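Local coordinates for protein aminopeptidase N (Francisella tularensis subsp. tularensis, PDB 5DLL) that removes N-terminal amino acids from peptides as a zinc-dependent M1-family aminopeptidase, and probably takes part in breaking down intracellular peptides, at residues N728-F733 with N745-S750; Q699-A704 with Y734-H739. All blocks are in the same frame, centred on the assembly; numbering follows the deposited sequence.

Interaction 1: residues N728-F733 with N745-S750; sequences NAINEF and NKWLLS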
loop_
_atom_site.group_PDB
_atom_site.type_symbol
_atom_site.label_atom_id
_atom_site.label_comp_id
_atom_site.label_asym_id
_atom_site.label_seq_id
_atom_site.Cartn_x
_atom_site.Cartn_y
_atom_site.Cartn_z
ATOM N N ASN A 728 -17.750 23.626 21.097
ATOM C CA ASN A 728 -17.063 23.293 22.341
ATOM C C ASN A 728 -16.140 22.093 22.192
ATOM O O ASN A 728 -15.041 22.092 22.739
ATOM C CB ASN A 728 -18.067 23.047 23.467
ATOM C CG ASN A 728 -18.813 24.305 23.863
ATOM O OD1 ASN A 728 -18.660 25.358 23.244
ATOM N ND2 ASN A 728 -19.630 24.200 24.899
ATOM N N ALA A 729 -16.585 21.082 21.449
ATOM C CA ALA A 729 -15.758 19.905 21.172
ATOM C C ALA A 729 -14.525 20.267 20.345
ATOM O O ALA A 729 -13.449 19.706 20.553
ATOM C CB ALA A 729 -16.575 18.836 20.460
ATOM N N ILE A 730 -14.688 21.201 19.410
ATOM C CA ILE A 730 -13.569 21.709 18.620
ATOM C C ILE A 730 -12.535 22.336 19.553
ATOM O O ILE A 730 -11.349 22.018 19.474
ATOM C CB ILE A 730 -14.042 22.732 17.558
ATOM C CG1 ILE A 730 -14.838 22.020 16.457
ATOM C CG2 ILE A 730 -12.863 23.463 16.927
ATOM C CD1 ILE A 730 -15.613 22.951 15.548
ATOM N N ASN A 731 -13.004 23.206 20.448
ATOM C CA ASN A 731 -12.132 23.895 21.405
ATOM C C ASN A 731 -11.541 22.947 22.438
ATOM O O ASN A 731 -10.329 22.948 22.664
ATOM C CB ASN A 731 -12.899 25.002 22.135
ATOM C CG ASN A 731 -13.438 26.066 21.197
ATOM O OD1 ASN A 731 -12.999 26.192 20.051
ATOM N ND2 ASN A 731 -14.402 26.839 21.684
ATOM N N GLU A 732 -12.413 22.154 23.066
ATOM C CA GLU A 732 -12.011 21.161 24.067
ATOM C C GLU A 732 -10.949 20.210 23.509
ATOM O O GLU A 732 -9.966 19.921 24.189
ATOM C CB GLU A 732 -13.226 20.367 24.587
ATOM C CG GLU A 732 -14.112 21.127 25.578
ATOM C CD GLU A 732 -15.457 20.448 25.857
ATOM O OE1 GLU A 732 -16.408 21.153 26.258
ATOM O OE2 GLU A 732 -15.578 19.215 25.685
ATOM N N PHE A 733 -11.135 19.747 22.274
ATOM C CA PHE A 733 -10.155 18.871 21.620
ATOM C C PHE A 733 -8.828 19.602 21.386
ATOM O O PHE A 733 -7.760 19.040 21.622
ATOM C CB PHE A 733 -10.706 18.334 20.294
ATOM C CG PHE A 733 -9.929 17.171 19.724
ATOM C CD1 PHE A 733 -8.772 17.377 18.984
ATOM C CD2 PHE A 733 -10.372 15.867 19.903
ATOM C CE1 PHE A 733 -8.069 16.306 18.450
ATOM C CE2 PHE A 733 -9.671 14.795 19.370
ATOM C CZ PHE A 733 -8.520 15.015 18.643
ATOM N N ASN A 745 -3.492 17.499 13.165
ATOM C CA ASN A 745 -3.875 17.158 11.794
ATOM C C ASN A 745 -5.249 16.490 11.744
ATOM O O ASN A 745 -6.087 16.833 10.909
ATOM C CB ASN A 745 -2.822 16.248 11.149
ATOM C CG ASN A 745 -1.522 16.975 10.849
ATOM O OD1 ASN A 745 -1.375 18.164 11.143
ATOM N ND2 ASN A 745 -0.569 16.260 10.255
ATOM N N LYS A 746 -5.477 15.551 12.659
ATOM C CA LYS A 746 -6.765 14.873 12.769
ATOM C C LYS A 746 -7.866 15.847 13.196
ATOM O O LYS A 746 -9.021 15.712 12.790
ATOM C CB LYS A 746 -6.669 13.705 13.754
ATOM C CG LYS A 746 -5.652 12.646 13.348
ATOM C CD LYS A 746 -5.763 11.384 14.190
ATOM C CE LYS A 746 -4.840 10.295 13.665
ATOM N NZ LYS A 746 -5.261 8.941 14.116
ATOM N N TRP A 747 -7.498 16.827 14.018
ATOM C CA TRP A 747 -8.408 17.898 14.416
ATOM C C TRP A 747 -8.870 18.710 13.199
ATOM O O TRP A 747 -10.052 19.050 13.077
ATOM C CB TRP A 747 -7.719 18.792 15.445
ATOM C CG TRP A 747 -8.547 19.916 15.968
ATOM C CD1 TRP A 747 -9.642 19.829 16.784
ATOM C CD2 TRP A 747 -8.323 21.309 15.743
ATOM N NE1 TRP A 747 -10.124 21.085 17.067
ATOM C CE2 TRP A 747 -9.331 22.013 16.442
ATOM C CE3 TRP A 747 -7.374 22.035 15.010
ATOM C CZ2 TRP A 747 -9.415 23.408 16.428
ATOM C CZ3 TRP A 747 -7.456 23.416 15.000
ATOM C CH2 TRP A 747 -8.472 24.090 15.705
ATOM N N LEU A 748 -7.934 19.003 12.300
ATOM C CA LEU A 748 -8.242 19.711 11.057
ATOM C C LEU A 748 -9.110 18.851 10.144
ATOM O O LEU A 748 -10.150 19.301 9.656
ATOM C CB LEU A 748 -6.955 20.091 10.317
ATOM C CG LEU A 748 -6.014 21.081 11.011
ATOM C CD1 LEU A 748 -4.640 21.055 10.360
ATOM C CD2 LEU A 748 -6.594 22.489 10.994
ATOM N N LEU A 749 -8.675 17.613 9.924
ATOM C CA LEU A 749 -9.391 16.675 9.060
ATOM C C LEU A 749 -10.823 16.481 9.520
ATOM O O LEU A 749 -11.732 16.473 8.705
ATOM C CB LEU A 749 -8.672 15.324 9.020
ATOM C CG LEU A 749 -9.306 14.192 8.198
ATOM C CD1 LEU A 749 -9.640 14.636 6.783
ATOM C CD2 LEU A 749 -8.375 12.989 8.163
ATOM N N SER A 750 -11.017 16.332 10.830
ATOM C CA SER A 750 -12.353 16.129 11.398
ATOM C C SER A 750 -13.264 17.312 11.111
ATOM O O SER A 750 -14.422 17.129 10.726
ATOM C CB SER A 750 -12.274 15.902 12.910
ATOM O OG SER A 750 -11.653 14.667 13.206
#
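Trp747 reaches from helix 741-752 to the neighbouring helix 723-736 and meets it at two residues, Ile730 and Phe733, one turn apart. Its CG stands anti to the backbone N (chi1 -179°), which carries the indole toward helix 723-736 and brings the pyrrole edge to the opposite backbone. There NE1 of Trp747 donates to the carbonyl O of Ile730 at 2.9 Å. The bond is bent, with an N-H...O angle of 139°, and the oxygen lies somewhat out of the indole plane. An indole N-H buried between helices thus finds its acceptor in a main-chain carbonyl, which limits how the ring can rotate.

The side chain of the same isoleucine crosses the indole at about a right angle, and its CG2 branch rests 3.5 Å from CZ2 of Trp747. Phe733 approaches differently. Its ring and the indole are almost parallel, their planes only 7° apart, yet neither lies over the other: they meet rim to rim, with CD1 of Phe733 3.4 Å from CD1 of Trp747, and the two side chains run past each other in opposite directions. Phe714 stacks on Phe733, while Tyr734 and His769 meet the indole, so the pair belongs to a larger aromatic cluster.

On the second helix, the carbonyl O of Lys746 takes two donors, the backbone N and the hydroxyl OG of Ser750, from opposite faces of its plane. The whole is a helix-hairpin interface, two consecutive helices joined through a short connection, in the C-terminal ARM-repeat-like helical domain of this M1 aminopeptidase.

Interaction 2: residues Q699-A704 with Y734-H739; sequences QLFDNA and YNRWRH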
loop_
_atom_site.group_PDB
_atom_site.type_symbol
_atom_site.label_atom_id
_atom_site.label_comp_id
_atom_site.label_asym_id
_atom_site.label_seq_id
_atom_site.Cartn_x
_atom_site.Cartn_y
_atom_site.Cartn_z
ATOM N N GLN A 699 -20.079 11.789 26.813
ATOM C CA GLN A 699 -19.433 11.069 27.911
ATOM C C GLN A 699 -18.191 10.334 27.418
ATOM O O GLN A 699 -17.131 10.419 28.040
ATOM C CB GLN A 699 -20.400 10.089 28.584
ATOM C CG GLN A 699 -21.510 10.756 29.387
ATOM C CD GLN A 699 -20.986 11.638 30.511
ATOM O OE1 GLN A 699 -20.276 11.172 31.406
ATOM N NE2 GLN A 699 -21.339 12.921 30.470
ATOM N N LEU A 700 -18.326 9.625 26.299
ATOM C CA LEU A 700 -17.205 8.903 25.692
ATOM C C LEU A 700 -16.044 9.848 25.430
ATOM O O LEU A 700 -14.884 9.510 25.678
ATOM C CB LEU A 700 -17.641 8.243 24.378
ATOM C CG LEU A 700 -16.626 7.360 23.640
ATOM C CD1 LEU A 700 -15.993 6.345 24.577
ATOM C CD2 LEU A 700 -17.297 6.658 22.468
ATOM N N PHE A 701 -16.378 11.036 24.933
ATOM C CA PHE A 701 -15.416 12.106 24.724
ATOM C C PHE A 701 -14.646 12.421 26.007
ATOM O O PHE A 701 -13.420 12.490 25.993
ATOM C CB PHE A 701 -16.142 13.362 24.225
ATOM C CG PHE A 701 -15.223 14.443 23.740
ATOM C CD1 PHE A 701 -14.465 14.259 22.593
ATOM C CD2 PHE A 701 -15.127 15.654 24.417
ATOM C CE1 PHE A 701 -13.621 15.254 22.136
ATOM C CE2 PHE A 701 -14.285 16.655 23.964
ATOM C CZ PHE A 701 -13.530 16.454 22.823
ATOM N N ASP A 702 -15.366 12.601 27.111
ATOM C CA ASP A 702 -14.742 12.972 28.385
ATOM C C ASP A 702 -14.010 11.812 29.062
ATOM O O ASP A 702 -13.030 12.033 29.772
ATOM C CB ASP A 702 -15.788 13.530 29.356
ATOM C CG ASP A 702 -16.505 14.748 28.809
ATOM O OD1 ASP A 702 -15.843 15.624 28.212
ATOM O OD2 ASP A 702 -17.738 14.831 28.985
ATOM N N ASN A 703 -14.487 10.586 28.847
ATOM C CA ASN A 703 -14.003 9.424 29.590
ATOM C C ASN A 703 -12.985 8.546 28.861
ATOM O O ASN A 703 -12.292 7.759 29.505
ATOM C CB ASN A 703 -15.188 8.551 30.014
ATOM C CG ASN A 703 -16.209 9.310 30.838
ATOM O OD1 ASN A 703 -15.868 10.234 31.576
ATOM N ND2 ASN A 703 -17.475 8.924 30.714
ATOM N N ALA A 704 -12.901 8.663 27.536
ATOM C CA ALA A 704 -12.025 7.795 26.734
ATOM C C ALA A 704 -10.591 7.790 27.262
ATOM O O ALA A 704 -10.056 8.840 27.615
ATOM C CB ALA A 704 -12.040 8.223 25.273
ATOM N N TYR A 734 -8.898 20.853 20.930
ATOM C CA TYR A 734 -7.691 21.633 20.661
ATOM C C TYR A 734 -6.908 21.891 21.937
ATOM O O TYR A 734 -5.692 21.707 21.960
ATOM C CB TYR A 734 -8.023 22.968 19.987
ATOM C CG TYR A 734 -6.802 23.685 19.437
ATOM C CD1 TYR A 734 -6.101 23.169 18.347
ATOM C CD2 TYR A 734 -6.348 24.878 20.003
ATOM C CE1 TYR A 734 -4.984 23.818 17.837
ATOM C CE2 TYR A 734 -5.231 25.536 19.498
ATOM C CZ TYR A 734 -4.551 25.003 18.414
ATOM O OH TYR A 734 -3.440 25.646 17.901
ATOM N N ASN A 735 -7.609 22.312 22.990
ATOM C CA ASN A 735 -6.991 22.581 24.297
ATOM C C ASN A 735 -6.122 21.424 24.791
ATOM O O ASN A 735 -5.034 21.640 25.327
ATOM C CB ASN A 735 -8.061 22.891 25.357
ATOM C CG ASN A 735 -8.748 24.230 25.133
ATOM O OD1 ASN A 735 -8.159 25.168 24.590
ATOM N ND2 ASN A 735 -10.005 24.325 25.560
ATOM N N ARG A 736 -6.610 20.201 24.596
ATOM C CA ARG A 736 -5.912 19.001 25.054
ATOM C C ARG A 736 -4.695 18.682 24.193
ATOM O O ARG A 736 -3.640 18.318 24.717
ATOM C CB ARG A 736 -6.861 17.798 25.056
ATOM C CG ARG A 736 -8.050 17.936 25.999
ATOM C CD ARG A 736 -8.975 16.725 25.932
ATOM N NE ARG A 736 -10.365 17.049 26.272
ATOM C CZ ARG A 736 -11.313 16.157 26.573
ATOM N NH1 ARG A 736 -11.049 14.854 26.601
ATOM N NH2 ARG A 736 -12.542 16.576 26.861
ATOM N N TRP A 737 -4.843 18.830 22.877
ATOM C CA TRP A 737 -3.842 18.340 21.921
ATOM C C TRP A 737 -3.181 19.429 21.072
ATOM O O TRP A 737 -3.019 19.251 19.871
ATOM C CB TRP A 737 -4.485 17.295 21.001
ATOM C CG TRP A 737 -5.177 16.205 21.750
ATOM C CD1 TRP A 737 -6.523 16.014 21.861
ATOM C CD2 TRP A 737 -4.555 15.159 22.508
ATOM N NE1 TRP A 737 -6.777 14.907 22.633
ATOM C CE2 TRP A 737 -5.587 14.365 23.045
ATOM C CE3 TRP A 737 -3.223 14.814 22.781
ATOM C CZ2 TRP A 737 -5.332 13.244 23.845
ATOM C CZ3 TRP A 737 -2.971 13.701 23.576
ATOM C CH2 TRP A 737 -4.021 12.932 24.099
ATOM N N ARG A 738 -2.794 20.541 21.694
ATOM C CA ARG A 738 -1.957 21.551 21.033
ATOM C C ARG A 738 -0.574 20.965 20.783
ATOM O O ARG A 738 -0.018 21.086 19.695
ATOM C CB ARG A 738 -1.791 22.795 21.909
ATOM C CG ARG A 738 -3.062 23.573 22.192
ATOM C CD ARG A 738 -2.856 24.547 23.343
ATOM N NE ARG A 738 -4.081 25.283 23.657
ATOM C CZ ARG A 738 -4.445 26.445 23.113
ATOM N NH1 ARG A 738 -3.682 27.055 22.209
ATOM N NH2 ARG A 738 -5.592 27.007 23.482
ATOM N N HIS A 739 -0.036 20.333 21.821
ATOM C CA HIS A 739 1.344 19.827 21.842
ATOM C C HIS A 739 1.660 18.690 20.854
ATOM O O HIS A 739 2.832 18.455 20.545
ATOM C CB HIS A 739 1.727 19.398 23.270
ATOM C CG HIS A 739 0.685 18.567 23.961
ATOM N ND1 HIS A 739 0.562 17.208 23.766
ATOM C CD2 HIS A 739 -0.278 18.906 24.853
ATOM C CE1 HIS A 739 -0.433 16.747 24.503
ATOM N NE2 HIS A 739 -0.960 17.758 25.170
#
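Arg736 and Phe701 form the cation-pi part of this contact. The guanidinium carbon CZ of Arg736 lies 4.5 Å from the centroid of the Phe701 ring, 32° off the ring normal, so the charge sits off-centre. NH2 of Arg736 makes the nearest approach, 3.4 Å from CE2 of Phe701. The two planes are inclined by 46°, well short of a flat stack. CZ of Phe701 lies over one face of the guanidinium, toward its rim.

The electrostatic part runs through the same NH2 group. OD1 of Asp702 stands 3.7 Å from NH2 of Arg736, a long salt bridge, with the oxygen at the guanidinium edge and the carboxylate nearly coplanar with it. The aspartate thus comes from the edge, and the negative charge would be expected to favour the cation here.

Hydrogen bonding adds little: Arg736 NH1 makes a weak bond of 3.4 Å to the carbonyl O of Phe701, close to where helix 691-703 ends. Extension of the arginine from CG to NE lets it span a gap whose nearest CA atoms, those of Asp702 and Arg736, are 11.2 Å apart. At its base, CB of Arg736 packs 3.6 Å above one face of the Trp737 ring.

Both segments take in the last turns of their helices, 691-703 and 723-736, and run on into the residues after them. Helix 707-717 comes between these two in the chain and touches both sides, Ala713 meeting Phe701 and Gln710 meeting Arg736 and Trp737, while helix 668-685 packs against Leu700.

Helix 723-736 is the element common to both interactions: residues 728-733 serve interaction 1, and 734-739, its last turn and the loop beyond, serve interaction 2. The centres are about 9 Å apart. In chain order the segments alternate, 699-704, 728-733, 734-739 and 745-750. The two contacts also touch directly, Phe701 packing on Phe733 and Glu732. All four segments belong to the C-terminal region of ARM-type helical repeats, away from the zinc site. Helix 723-736 packs both on its sequence neighbour 741-752 and on 691-703, the helix two places back in the chain, with 707-717 between, as in helical-repeat domains.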